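Endonuclease V (PDB 3GOC) probably repairs deaminated DNA as a magnesium-dependent endonuclease, nicking the strand at the second phosphodiester bond 3' to a deoxyinosine. Local coordinates at residues V47-E52 with F91-T96; G125-L130 with L136-V141; F148-P153 with P182-V187; V170-R175 with V191-A196. All blocks are in the same frame, centred on the assembly; numbering follows the deposited sequence.

Contact 1 of 4, residues V47-E52 with F91-T96; sequences VAYDDE and FREIPT
Tyr49 and Glu93 share the one hydrogen bond of this contact: the phenol OH of Tyr49 donates to OE2 of Glu93 over 2.7 Å, meeting the carboxylate on its anti side and 26° out of its plane. Glu93, at the N-cap position of helix 94-102, turns its carboxylate toward the end of strand 41-49.

The Arg92 guanidinium lies nearly flat against the phenol end of Tyr49, planes 20° apart and centres 4.0 Å from each other. The Arg92 chain bends at chi3 (-63°), which folds the group back over the ring; its NE is held by the backbone O of Leu89, and its side chain also touches Tyr84, a predicted DNA-contacting residue.

Van der Waals contact completes the interface: the methyls of Val47 lie against the carboxylate of Glu93, CG2 of Val47 3.4 Å from OE2 of Glu93. Val47 directly follows the magnesium ligand Asp46 in the chain. A phenylalanine in place of Tyr49 would probably leave Glu93 OE2 without its phenol donor and deprive the guanidinium of the hydroxyl it covers.

Chemically, the phenol joins an anion at its hydroxyl to a cation over its face, and the positive charge of Arg92 is likely to make the hydroxyl a stronger donor to Glu93.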
loop_
_atom_site.group_PDB
_atom_site.type_symbol
_atom_site.label_atom_id
_atom_site.label_comp_id
_atom_site.label_asym_id
_atom_site.label_seq_id
_atom_site.Cartn_x
_atom_site.Cartn_y
_atom_site.Cartn_z
ATOM N N VAL A 47 -15.596 -1.012 -17.571
ATOM C CA VAL A 47 -16.707 -1.131 -18.496
ATOM C C VAL A 47 -16.472 -2.224 -19.523
ATOM O O VAL A 47 -15.341 -2.669 -19.746
ATOM C CB VAL A 47 -16.968 0.201 -19.239
ATOM C CG1 VAL A 47 -17.235 1.314 -18.232
ATOM C CG2 VAL A 47 -15.776 0.550 -20.111
ATOM N N ALA A 48 -17.566 -2.667 -20.126
ATOM C CA ALA A 48 -17.534 -3.688 -21.161
ATOM C C ALA A 48 -18.431 -3.183 -22.284
ATOM O O ALA A 48 -19.576 -2.805 -22.048
ATOM C CB ALA A 48 -18.064 -5.018 -20.614
ATOM N N TYR A 49 -17.898 -3.156 -23.499
ATOM C CA TYR A 49 -18.654 -2.701 -24.660
ATOM C C TYR A 49 -19.210 -3.882 -25.433
ATOM O O TYR A 49 -18.525 -4.885 -25.623
ATOM C CB TYR A 49 -17.764 -1.890 -25.606
ATOM C CG TYR A 49 -17.395 -0.523 -25.095
ATOM C CD1 TYR A 49 -16.284 -0.337 -24.273
ATOM C CD2 TYR A 49 -18.171 0.588 -25.417
ATOM C CE1 TYR A 49 -15.957 0.924 -23.782
ATOM C CE2 TYR A 49 -17.853 1.850 -24.936
ATOM C CZ TYR A 49 -16.750 2.012 -24.120
ATOM O OH TYR A 49 -16.439 3.262 -23.643
ATOM N N ASP A 50 -20.453 -3.765 -25.878
ATOM C CA ASP A 50 -21.045 -4.834 -26.656
ATOM C C ASP A 50 -20.637 -4.640 -28.114
ATOM O O ASP A 50 -20.564 -3.512 -28.597
ATOM C CB ASP A 50 -22.564 -4.808 -26.538
ATOM C CG ASP A 50 -23.193 -6.107 -26.994
ATOM O OD1 ASP A 50 -23.663 -6.184 -28.145
ATOM O OD2 ASP A 50 -23.197 -7.065 -26.195
ATOM N N ASP A 51 -20.374 -5.737 -28.817
ATOM C CA ASP A 51 -19.971 -5.645 -30.217
ATOM C C ASP A 51 -21.131 -5.641 -31.193
ATOM O O ASP A 51 -20.959 -5.259 -32.346
ATOM C CB ASP A 51 -19.038 -6.799 -30.596
ATOM C CG ASP A 51 -17.718 -6.749 -29.867
ATOM O OD1 ASP A 51 -17.217 -5.636 -29.615
ATOM O OD2 ASP A 51 -17.170 -7.828 -29.568
ATOM N N GLU A 52 -22.307 -6.064 -30.741
ATOM C CA GLU A 52 -23.469 -6.140 -31.620
ATOM C C GLU A 52 -24.405 -4.951 -31.544
ATOM O O GLU A 52 -25.070 -4.622 -32.522
ATOM C CB GLU A 52 -24.241 -7.426 -31.338
ATOM C CG GLU A 52 -23.488 -8.690 -31.731
ATOM C CD GLU A 52 -23.160 -8.739 -33.212
ATOM O OE1 GLU A 52 -24.079 -8.485 -34.020
ATOM O OE2 GLU A 52 -21.995 -9.044 -33.555
ATOM N N PHE A 91 -15.563 9.891 -23.374
ATOM C CA PHE A 91 -16.873 10.437 -23.697
ATOM C C PHE A 91 -17.894 9.381 -24.091
ATOM O O PHE A 91 -19.088 9.667 -24.180
ATOM C CB PHE A 91 -16.763 11.508 -24.781
ATOM C CG PHE A 91 -16.128 12.775 -24.294
ATOM C CD1 PHE A 91 -14.743 12.940 -24.340
ATOM C CD2 PHE A 91 -16.910 13.788 -23.741
ATOM C CE1 PHE A 91 -14.144 14.096 -23.834
ATOM C CE2 PHE A 91 -16.326 14.946 -23.233
ATOM C CZ PHE A 91 -14.938 15.104 -23.281
ATOM N N ARG A 92 -17.430 8.154 -24.307
ATOM C CA ARG A 92 -18.319 7.058 -24.666
ATOM C C ARG A 92 -18.946 6.394 -23.443
ATOM O O ARG A 92 -20.046 5.850 -23.530
ATOM C CB ARG A 92 -17.554 5.956 -25.407
ATOM C CG ARG A 92 -16.776 6.380 -26.630
ATOM C CD ARG A 92 -16.091 5.160 -27.233
ATOM N NE ARG A 92 -15.114 4.587 -26.306
ATOM C CZ ARG A 92 -14.597 3.365 -26.412
ATOM N NH1 ARG A 92 -14.963 2.566 -27.406
ATOM N NH2 ARG A 92 -13.700 2.941 -25.532
ATOM N N GLU A 93 -18.251 6.457 -22.308
ATOM C CA GLU A 93 -18.683 5.750 -21.105
ATOM C C GLU A 93 -18.917 6.509 -19.814
ATOM O O GLU A 93 -19.502 5.951 -18.890
ATOM C CB GLU A 93 -17.673 4.644 -20.817
ATOM C CG GLU A 93 -16.265 5.173 -20.622
ATOM C CD GLU A 93 -15.240 4.076 -20.459
ATOM O OE1 GLU A 93 -14.851 3.783 -19.306
ATOM O OE2 GLU A 93 -14.836 3.511 -21.491
ATOM N N ILE A 94 -18.476 7.756 -19.728
ATOM C CA ILE A 94 -18.658 8.507 -18.494
ATOM C C ILE A 94 -20.085 8.514 -17.943
ATOM O O ILE A 94 -20.284 8.274 -16.755
ATOM C CB ILE A 94 -18.118 9.934 -18.668
ATOM C CG1 ILE A 94 -16.591 9.881 -18.591
ATOM C CG2 ILE A 94 -18.675 10.870 -17.609
ATOM C CD1 ILE A 94 -15.919 11.018 -19.280
ATOM N N PRO A 95 -21.093 8.775 -18.789
ATOM C CA PRO A 95 -22.468 8.787 -18.275
ATOM C C PRO A 95 -22.876 7.475 -17.595
ATOM O O PRO A 95 -23.550 7.470 -16.556
ATOM C CB PRO A 95 -23.301 9.065 -19.524
ATOM C CG PRO A 95 -22.384 9.907 -20.358
ATOM C CD PRO A 95 -21.054 9.197 -20.201
ATOM N N THR A 96 -22.458 6.361 -18.182
ATOM C CA THR A 96 -22.803 5.051 -17.645
ATOM C C THR A 96 -22.012 4.732 -16.379
ATOM O O THR A 96 -22.527 4.083 -15.470
ATOM C CB THR A 96 -22.588 3.957 -18.718
ATOM O OG1 THR A 96 -23.354 4.293 -19.883
ATOM C CG2 THR A 96 -23.055 2.604 -18.210
#

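Contact 2 of 4, residues G125-L130 with L136-V141; sequences GLASHL and LPTIGV
Ala127 and Gly140 mark the closest backbone approach, their CA atoms 5.6 Å apart, where the first turns of helix 126-134 cover strand 138-142. The short segments 126-130 and 138-141 run almost antiparallel, at 166°, with axes 7.2 Å apart at the nearest point. Gly125 occupies the N-cap position, and its carbonyl O receives the N-H of His129 as the helix begins.

Small side chains permit this spacing. The methyl CB of Ala127 points at the strand backbone and rests 3.7 Å from O of Ile139, with N of Gly140 also near, at 4.0 Å. Because Gly140 has no side chain, the methyl can settle directly on the peptide between the two strand residues. The polar link lies at Thr138, whose OG1 donates to the backbone O of Ala127 over 2.7 Å. It approaches from above the carbonyl plane, 53° out of it. A chi1 of 69° sets OG1 between the backbone N and the carbonyl carbon and turns it toward the helix, where the carbonyl of Ala127 satisfies this buried hydroxyl.

Neighbouring residues extend the interface: Ser128 OG bonds to the backbone O of Gly188, while Leu130 packs on Ile111 and Cys113 of strand 110-114. On the other side of the sheet, Ile139 meets Ala196 and Thr200 of helix 193-202. The arrangement is that of a beta-alpha-beta unit, in which helix 126-134 connects strand 110-114, whose Asp114 binds magnesium, to strand 138-142 within the RNase H-like fold.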
loop_
_atom_site.group_PDB
_atom_site.type_symbol
_atom_site.label_atom_id
_atom_site.label_comp_id
_atom_site.label_asym_id
_atom_site.label_seq_id
_atom_site.Cartn_x
_atom_site.Cartn_y
_atom_site.Cartn_z
ATOM N N GLY A 125 -7.472 12.004 -18.944
ATOM C CA GLY A 125 -8.041 10.707 -19.256
ATOM C C GLY A 125 -9.208 10.372 -18.341
ATOM O O GLY A 125 -9.586 11.172 -17.482
ATOM N N LEU A 126 -9.753 9.174 -18.511
ATOM C CA LEU A 126 -10.903 8.703 -17.745
ATOM C C LEU A 126 -10.877 8.995 -16.247
ATOM O O LEU A 126 -11.835 9.538 -15.695
ATOM C CB LEU A 126 -11.070 7.198 -17.956
ATOM C CG LEU A 126 -12.188 6.512 -17.169
ATOM C CD1 LEU A 126 -13.537 7.020 -17.661
ATOM C CD2 LEU A 126 -12.082 5.001 -17.352
ATOM N N ALA A 127 -9.786 8.631 -15.585
ATOM C CA ALA A 127 -9.693 8.847 -14.152
ATOM C C ALA A 127 -9.801 10.315 -13.752
ATOM O O ALA A 127 -10.456 10.646 -12.760
ATOM C CB ALA A 127 -8.401 8.244 -13.609
ATOM N N SER A 128 -9.169 11.201 -14.510
ATOM C CA SER A 128 -9.227 12.621 -14.180
ATOM C C SER A 128 -10.605 13.204 -14.481
ATOM O O SER A 128 -11.129 14.020 -13.720
ATOM C CB SER A 128 -8.157 13.388 -14.960
ATOM O OG SER A 128 -6.864 13.004 -14.535
ATOM N N HIS A 129 -11.184 12.766 -15.590
ATOM C CA HIS A 129 -12.497 13.215 -16.028
ATOM C C HIS A 129 -13.543 12.793 -14.996
ATOM O O HIS A 129 -14.384 13.594 -14.578
ATOM C CB HIS A 129 -12.781 12.599 -17.401
ATOM C CG HIS A 129 -13.884 13.264 -18.165
ATOM N ND1 HIS A 129 -13.965 13.206 -19.541
ATOM C CD2 HIS A 129 -14.974 13.956 -17.756
ATOM C CE1 HIS A 129 -15.056 13.834 -19.946
ATOM N NE2 HIS A 129 -15.687 14.297 -18.880
ATOM N N LEU A 130 -13.472 11.536 -14.564
ATOM C CA LEU A 130 -14.418 11.022 -13.576
ATOM C C LEU A 130 -14.211 11.722 -12.233
ATOM O O LEU A 130 -15.170 12.037 -11.526
ATOM C CB LEU A 130 -14.230 9.511 -13.413
ATOM C CG LEU A 130 -15.163 8.792 -12.439
ATOM C CD1 LEU A 130 -16.599 8.820 -12.960
ATOM C CD2 LEU A 130 -14.687 7.352 -12.273
ATOM N N LEU A 136 -14.574 13.323 -6.404
ATOM C CA LEU A 136 -13.925 12.320 -5.562
ATOM C C LEU A 136 -12.500 11.965 -5.962
ATOM O O LEU A 136 -12.090 12.173 -7.100
ATOM C CB LEU A 136 -14.768 11.042 -5.561
ATOM C CG LEU A 136 -16.234 11.234 -5.150
ATOM C CD1 LEU A 136 -17.012 9.958 -5.433
ATOM C CD2 LEU A 136 -16.324 11.614 -3.673
ATOM N N PRO A 137 -11.717 11.431 -5.012
ATOM C CA PRO A 137 -10.331 11.032 -5.259
ATOM C C PRO A 137 -10.340 9.874 -6.248
ATOM O O PRO A 137 -11.090 8.911 -6.079
ATOM C CB PRO A 137 -9.851 10.578 -3.885
ATOM C CG PRO A 137 -10.692 11.364 -2.947
ATOM C CD PRO A 137 -12.046 11.299 -3.583
ATOM N N THR A 138 -9.507 9.965 -7.276
ATOM C CA THR A 138 -9.437 8.906 -8.275
ATOM C C THR A 138 -8.018 8.702 -8.778
ATOM O O THR A 138 -7.203 9.625 -8.772
ATOM C CB THR A 138 -10.276 9.234 -9.524
ATOM O OG1 THR A 138 -9.655 10.315 -10.231
ATOM C CG2 THR A 138 -11.689 9.622 -9.147
ATOM N N ILE A 139 -7.731 7.483 -9.212
ATOM C CA ILE A 139 -6.435 7.165 -9.794
ATOM C C ILE A 139 -6.694 6.190 -10.919
ATOM O O ILE A 139 -7.780 5.615 -11.030
ATOM C CB ILE A 139 -5.443 6.487 -8.808
ATOM C CG1 ILE A 139 -5.956 5.110 -8.391
ATOM C CG2 ILE A 139 -5.207 7.388 -7.607
ATOM C CD1 ILE A 139 -4.938 4.310 -7.593
ATOM N N GLY A 140 -5.692 6.020 -11.763
ATOM C CA GLY A 140 -5.808 5.069 -12.845
ATOM C C GLY A 140 -4.679 4.058 -12.732
ATOM O O GLY A 140 -3.566 4.393 -12.328
ATOM N N VAL A 141 -4.981 2.804 -13.041
ATOM C CA VAL A 141 -3.979 1.751 -13.053
ATOM C C VAL A 141 -4.246 1.023 -14.357
ATOM O O VAL A 141 -5.343 0.504 -14.576
ATOM C CB VAL A 141 -4.110 0.762 -11.878
ATOM C CG1 VAL A 141 -3.030 -0.312 -12.006
ATOM C CG2 VAL A 141 -3.953 1.493 -10.547
#

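Contact 3 of 4, residues F148-P153 with P182-V187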
loop_
_atom_site.group_PDB
_atom_site.type_symbol
_atom_site.label_atom_id
_atom_site.label_comp_id
_atom_site.label_asym_id
_atom_site.label_seq_id
_atom_site.Cartn_x
_atom_site.Cartn_y
_atom_site.Cartn_z
ATOM N N PHE A 148 3.384 5.775 -23.899
ATOM C CA PHE A 148 4.336 6.376 -22.976
ATOM C C PHE A 148 5.597 5.525 -22.832
ATOM O O PHE A 148 5.585 4.326 -23.116
ATOM C CB PHE A 148 3.673 6.577 -21.609
ATOM C CG PHE A 148 2.370 7.322 -21.679
ATOM C CD1 PHE A 148 1.181 6.712 -21.279
ATOM C CD2 PHE A 148 2.326 8.623 -22.181
ATOM C CE1 PHE A 148 -0.033 7.386 -21.377
ATOM C CE2 PHE A 148 1.119 9.308 -22.284
ATOM C CZ PHE A 148 -0.066 8.691 -21.884
ATOM N N SER A 149 6.684 6.148 -22.393
ATOM C CA SER A 149 7.940 5.431 -22.230
ATOM C C SER A 149 8.342 5.353 -20.767
ATOM O O SER A 149 7.873 6.130 -19.937
ATOM C CB SER A 149 9.048 6.125 -23.018
ATOM O OG SER A 149 9.355 7.381 -22.445
ATOM N N TYR A 150 9.220 4.409 -20.458
ATOM C CA TYR A 150 9.677 4.237 -19.094
ATOM C C TYR A 150 10.890 3.329 -19.035
ATOM O O TYR A 150 11.072 2.456 -19.886
ATOM C CB TYR A 150 8.552 3.644 -18.238
ATOM C CG TYR A 150 8.203 2.208 -18.585
ATOM C CD1 TYR A 150 8.705 1.148 -17.831
ATOM C CD2 TYR A 150 7.372 1.914 -19.668
ATOM C CE1 TYR A 150 8.383 -0.173 -18.140
ATOM C CE2 TYR A 150 7.047 0.593 -19.992
ATOM C CZ TYR A 150 7.555 -0.442 -19.220
ATOM O OH TYR A 150 7.228 -1.747 -19.517
ATOM N N GLU A 151 11.724 3.564 -18.032
ATOM C CA GLU A 151 12.903 2.743 -17.796
ATOM C C GLU A 151 12.382 1.603 -16.932
ATOM O O GLU A 151 11.477 1.809 -16.120
ATOM C CB GLU A 151 13.956 3.525 -17.002
ATOM C CG GLU A 151 14.512 4.753 -17.704
ATOM C CD GLU A 151 15.476 4.409 -18.824
ATOM O OE1 GLU A 151 16.024 5.346 -19.447
ATOM O OE2 GLU A 151 15.689 3.205 -19.082
ATOM N N ASP A 152 12.929 0.405 -17.099
ATOM C CA ASP A 152 12.486 -0.723 -16.287
ATOM C C ASP A 152 12.683 -0.408 -14.808
ATOM O O ASP A 152 13.782 -0.060 -14.382
ATOM C CB ASP A 152 13.280 -1.990 -16.624
ATOM C CG ASP A 152 12.956 -2.537 -17.995
ATOM O OD1 ASP A 152 11.760 -2.759 -18.276
ATOM O OD2 ASP A 152 13.900 -2.755 -18.788
ATOM N N PRO A 153 11.615 -0.509 -14.005
ATOM C CA PRO A 153 11.757 -0.227 -12.575
ATOM C C PRO A 153 12.529 -1.372 -11.919
ATOM O O PRO A 153 12.781 -2.395 -12.557
ATOM C CB PRO A 153 10.308 -0.155 -12.092
ATOM C CG PRO A 153 9.611 -1.125 -12.993
ATOM C CD PRO A 153 10.215 -0.810 -14.346
ATOM N N PRO A 182 5.495 -4.696 -14.861
ATOM C CA PRO A 182 4.794 -3.714 -14.024
ATOM C C PRO A 182 3.465 -3.230 -14.592
ATOM O O PRO A 182 3.098 -3.558 -15.729
ATOM C CB PRO A 182 5.802 -2.573 -13.913
ATOM C CG PRO A 182 6.502 -2.625 -15.245
ATOM C CD PRO A 182 6.711 -4.110 -15.459
ATOM N N VAL A 183 2.732 -2.474 -13.779
ATOM C CA VAL A 183 1.474 -1.882 -14.221
ATOM C C VAL A 183 1.785 -0.398 -14.304
ATOM O O VAL A 183 2.858 0.033 -13.882
ATOM C CB VAL A 183 0.298 -2.152 -13.246
ATOM C CG1 VAL A 183 -0.039 -3.636 -13.267
ATOM C CG2 VAL A 183 0.635 -1.696 -11.840
ATOM N N PHE A 184 0.862 0.384 -14.843
ATOM C CA PHE A 184 1.103 1.802 -15.034
ATOM C C PHE A 184 0.102 2.655 -14.298
ATOM O O PHE A 184 -1.079 2.719 -14.635
ATOM C CB PHE A 184 1.142 2.055 -16.537
ATOM C CG PHE A 184 2.109 1.146 -17.239
ATOM C CD1 PHE A 184 1.706 -0.111 -17.697
ATOM C CD2 PHE A 184 3.460 1.484 -17.302
ATOM C CE1 PHE A 184 2.640 -1.022 -18.197
ATOM C CE2 PHE A 184 4.401 0.589 -17.796
ATOM C CZ PHE A 184 3.993 -0.673 -18.244
ATOM N N VAL A 185 0.622 3.315 -13.272
ATOM C CA VAL A 185 -0.161 4.140 -12.370
ATOM C C VAL A 185 -0.127 5.626 -12.686
ATOM O O VAL A 185 0.934 6.191 -12.923
ATOM C CB VAL A 185 0.365 3.942 -10.933
ATOM C CG1 VAL A 185 -0.454 4.749 -9.945
ATOM C CG2 VAL A 185 0.342 2.464 -10.583
ATOM N N SER A 186 -1.292 6.259 -12.684
ATOM C CA SER A 186 -1.342 7.689 -12.916
ATOM C C SER A 186 -2.377 8.309 -11.996
ATOM O O SER A 186 -3.350 7.663 -11.600
ATOM C CB SER A 186 -1.653 7.998 -14.389
ATOM O OG SER A 186 -2.904 7.469 -14.786
ATOM N N VAL A 187 -2.147 9.562 -11.624
ATOM C CA VAL A 187 -3.086 10.247 -10.760
ATOM C C VAL A 187 -4.309 10.651 -11.567
ATOM O O VAL A 187 -4.226 10.937 -12.766
ATOM C CB VAL A 187 -2.456 11.508 -10.141
ATOM C CG1 VAL A 187 -1.291 11.118 -9.255
ATOM C CG2 VAL A 187 -2.002 12.442 -11.234
#
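Tyr150 and Phe184 form a T-shaped, edge-to-face aromatic pair on one side of the mixed sheet of this RNase H-like fold, linking the short, weakly bonded edge strand 149-150 to strand 183-189 through side chains alone. Phe184 supplies the edge and Tyr150 the face: the ring planes are inclined at 65°, with centroids 5.0 Å apart. CE2 of Phe184 lies over the tyrosine ring, displaced toward its rim, and comes within 3.4 Å of Tyr150 CE2. The neighbouring CZ of Phe184 reaches the phenol end, 3.6 Å from OH of Tyr150.

The two side chains meet at about a right angle. With a chi1 of 69°, CG of Tyr150 sits between its backbone N and carbonyl carbon, and the ring swings back toward strand 183-189. Both rings also touch Ala173 of strand 168-174. This small residue belongs to one of the two strands, 160-165 and 168-174, that separate the partners in the sheet, and the aromatic pair reaches across them.

Where strand 183-189 begins, the contact passes from rings to prolines. Pro182 meets Tyr150 obliquely, its CG 4.2 Å from CE1 of the ring. Pro153 continues the apolar patch beyond the tyrosine and packs also on Ala161, while its backbone O accepts from Arg175. The prolines themselves touch through their ring carbons, CG of Pro153 standing 4.1 Å from CG of Pro182.

Contact 4 of 4, residues V170-R175 with V191-A196; sequences VGRALR and VDLDHA
Gly171 and Leu193 bring the backbones closest, with CA atoms 7.0 Å apart, where strand 168-174 passes the first turn of helix 193-202. Gly171 belongs to a classic beta bulge, in which it and Val170 both face Leu163 of the adjacent strand. Its CA receives CD2 of Leu193 at 4.0 Å.

Arg172 carries most of the contact. Its chain is extended from CG to NE and reaches out along Leu193, which approaches from the opposite direction. CB of Leu193 lies over the centre of the guanidinium face, 3.7 Å from CZ of Arg172, and CD1 of the leucine touches NE of the arginine at the same separation. At its edge, the guanidinium grips Asp194 end-on, both terminal nitrogens converging on OD1. The bond from Arg172 NH2 to Asp194 OD1 is short, 2.8 Å, and fairly straight at 163°; that from NH1 is longer, 3.3 Å, and more bent. OD1 lies in the guanidinium plane, although the carboxylate is turned 53° from it.

The helix start is secured separately by Asp192, the N-cap residue, whose OD1 accepts from both N and ND1 of His195. Asp194 also packs against Arg27 of the second subunit. A methionine in place of Arg172 would probably leave the Asp194 carboxylate without this cationic mate and strip CB of Leu193 of its guanidinium cover. The salt bridge thus joins strand to helix, and two nitrogens converging on one in-plane oxygen, with leucine over one face, are likely to limit rotation of the guanidinium.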
loop_
_atom_site.group_PDB
_atom_site.type_symbol
_atom_site.label_atom_id
_atom_site.label_comp_id
_atom_site.label_asym_id
_atom_site.label_seq_id
_atom_site.Cartn_x
_atom_site.Cartn_y
_atom_site.Cartn_z
ATOM N N VAL A 170 4.092 11.544 -16.369
ATOM C CA VAL A 170 2.636 11.533 -16.302
ATOM C C VAL A 170 2.127 10.390 -15.425
ATOM O O VAL A 170 0.921 10.171 -15.317
ATOM C CB VAL A 170 2.003 11.420 -17.715
ATOM C CG1 VAL A 170 2.313 12.676 -18.518
ATOM C CG2 VAL A 170 2.535 10.180 -18.437
ATOM N N GLY A 171 3.057 9.674 -14.802
ATOM C CA GLY A 171 2.703 8.566 -13.938
ATOM C C GLY A 171 3.930 7.739 -13.612
ATOM O O GLY A 171 5.063 8.207 -13.752
ATOM N N ARG A 172 3.717 6.505 -13.170
ATOM C CA ARG A 172 4.838 5.635 -12.844
ATOM C C ARG A 172 4.596 4.192 -13.230
ATOM O O ARG A 172 3.471 3.701 -13.153
ATOM C CB ARG A 172 5.137 5.670 -11.344
ATOM C CG ARG A 172 5.726 6.963 -10.842
ATOM C CD ARG A 172 5.838 6.944 -9.333
ATOM N NE ARG A 172 6.236 8.247 -8.814
ATOM C CZ ARG A 172 6.147 8.596 -7.534
ATOM N NH1 ARG A 172 6.532 9.807 -7.154
ATOM N NH2 ARG A 172 5.663 7.739 -6.643
ATOM N N ALA A 173 5.656 3.517 -13.660
ATOM C CA ALA A 173 5.560 2.099 -13.955
ATOM C C ALA A 173 5.817 1.540 -12.553
ATOM O O ALA A 173 6.815 1.886 -11.914
ATOM C CB ALA A 173 6.656 1.673 -14.916
ATOM N N LEU A 174 4.908 0.705 -12.062
ATOM C CA LEU A 174 5.025 0.163 -10.713
ATOM C C LEU A 174 5.077 -1.352 -10.692
ATOM O O LEU A 174 4.213 -2.015 -11.264
ATOM C CB LEU A 174 3.830 0.627 -9.877
ATOM C CG LEU A 174 3.762 0.147 -8.427
ATOM C CD1 LEU A 174 4.879 0.799 -7.622
ATOM C CD2 LEU A 174 2.403 0.511 -7.831
ATOM N N ARG A 175 6.091 -1.893 -10.023
ATOM C CA ARG A 175 6.251 -3.335 -9.907
ATOM C C ARG A 175 5.307 -3.810 -8.807
ATOM O O ARG A 175 5.584 -3.607 -7.623
ATOM C CB ARG A 175 7.703 -3.675 -9.531
ATOM C CG ARG A 175 8.032 -5.161 -9.599
ATOM C CD ARG A 175 8.280 -5.609 -11.036
ATOM N NE ARG A 175 9.506 -5.025 -11.586
ATOM C CZ ARG A 175 9.935 -5.212 -12.831
ATOM N NH1 ARG A 175 9.242 -5.967 -13.671
ATOM N NH2 ARG A 175 11.057 -4.637 -13.247
ATOM N N VAL A 191 -5.321 12.985 -5.505
ATOM C CA VAL A 191 -4.420 11.952 -4.983
ATOM C C VAL A 191 -3.039 12.208 -5.587
ATOM O O VAL A 191 -2.957 12.571 -6.761
ATOM C CB VAL A 191 -4.866 10.526 -5.409
ATOM C CG1 VAL A 191 -3.936 9.489 -4.804
ATOM C CG2 VAL A 191 -6.301 10.264 -4.985
ATOM N N ASP A 192 -1.956 12.061 -4.820
ATOM C CA ASP A 192 -0.643 12.265 -5.430
ATOM C C ASP A 192 -0.053 10.922 -5.858
ATOM O O ASP A 192 -0.615 9.864 -5.549
ATOM C CB ASP A 192 0.334 13.066 -4.534
ATOM C CG ASP A 192 0.691 12.385 -3.221
ATOM O OD1 ASP A 192 0.563 11.159 -3.087
ATOM O OD2 ASP A 192 1.138 13.120 -2.300
ATOM N N LEU A 193 1.046 10.954 -6.604
ATOM C CA LEU A 193 1.640 9.720 -7.104
ATOM C C LEU A 193 2.077 8.742 -6.033
ATOM O O LEU A 193 1.896 7.538 -6.199
ATOM C CB LEU A 193 2.810 10.019 -8.047
ATOM C CG LEU A 193 2.447 10.173 -9.525
ATOM C CD1 LEU A 193 3.716 10.419 -10.327
ATOM C CD2 LEU A 193 1.744 8.911 -10.028
ATOM N N ASP A 194 2.648 9.241 -4.939
ATOM C CA ASP A 194 3.073 8.350 -3.869
ATOM C C ASP A 194 1.871 7.587 -3.321
ATOM O O ASP A 194 1.943 6.376 -3.110
ATOM C CB ASP A 194 3.752 9.137 -2.743
ATOM C CG ASP A 194 5.213 9.410 -3.024
ATOM O OD1 ASP A 194 5.717 8.962 -4.077
ATOM O OD2 ASP A 194 5.871 10.073 -2.189
ATOM N N HIS A 195 0.762 8.291 -3.103
ATOM C CA HIS A 195 -0.433 7.637 -2.584
ATOM C C HIS A 195 -1.066 6.720 -3.620
ATOM O O HIS A 195 -1.606 5.669 -3.275
ATOM C CB HIS A 195 -1.465 8.659 -2.098
ATOM C CG HIS A 195 -1.163 9.227 -0.748
ATOM N ND1 HIS A 195 -0.138 10.125 -0.531
ATOM C CD2 HIS A 195 -1.731 9.008 0.463
ATOM C CE1 HIS A 195 -0.089 10.433 0.752
ATOM N NE2 HIS A 195 -1.044 9.769 1.379
ATOM N N ALA A 196 -1.010 7.118 -4.887
ATOM C CA ALA A 196 -1.568 6.278 -5.940
ATOM C C ALA A 196 -0.810 4.949 -5.953
ATOM O O ALA A 196 -1.405 3.883 -6.094
ATOM C CB ALA A 196 -1.447 6.967 -7.299
#

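From the N terminus, contact 1 closes the loop from the end of strand 41-49, through two further strands, to the start of helix 94-102. Contact 2 follows in series as a short closure between helix 126-134 and strand 138-142; it touches contact 1 where Phe91 meets His129. Contact 3 closes the excursion from strand 149-150 through strands 160-165 and 168-174 to strand 183-189; contact 4 closes that from strand 168-174 through strand 183-189 to helix 193-202. These two cross, their segments alternating along the chain, and share the pairing of strands 168-174 and 183-189. Gly140 and Ser186 join contact 2 to contact 3, so one sheet links all four, with contacts 1 and 4 on opposite sides of the chain's centre.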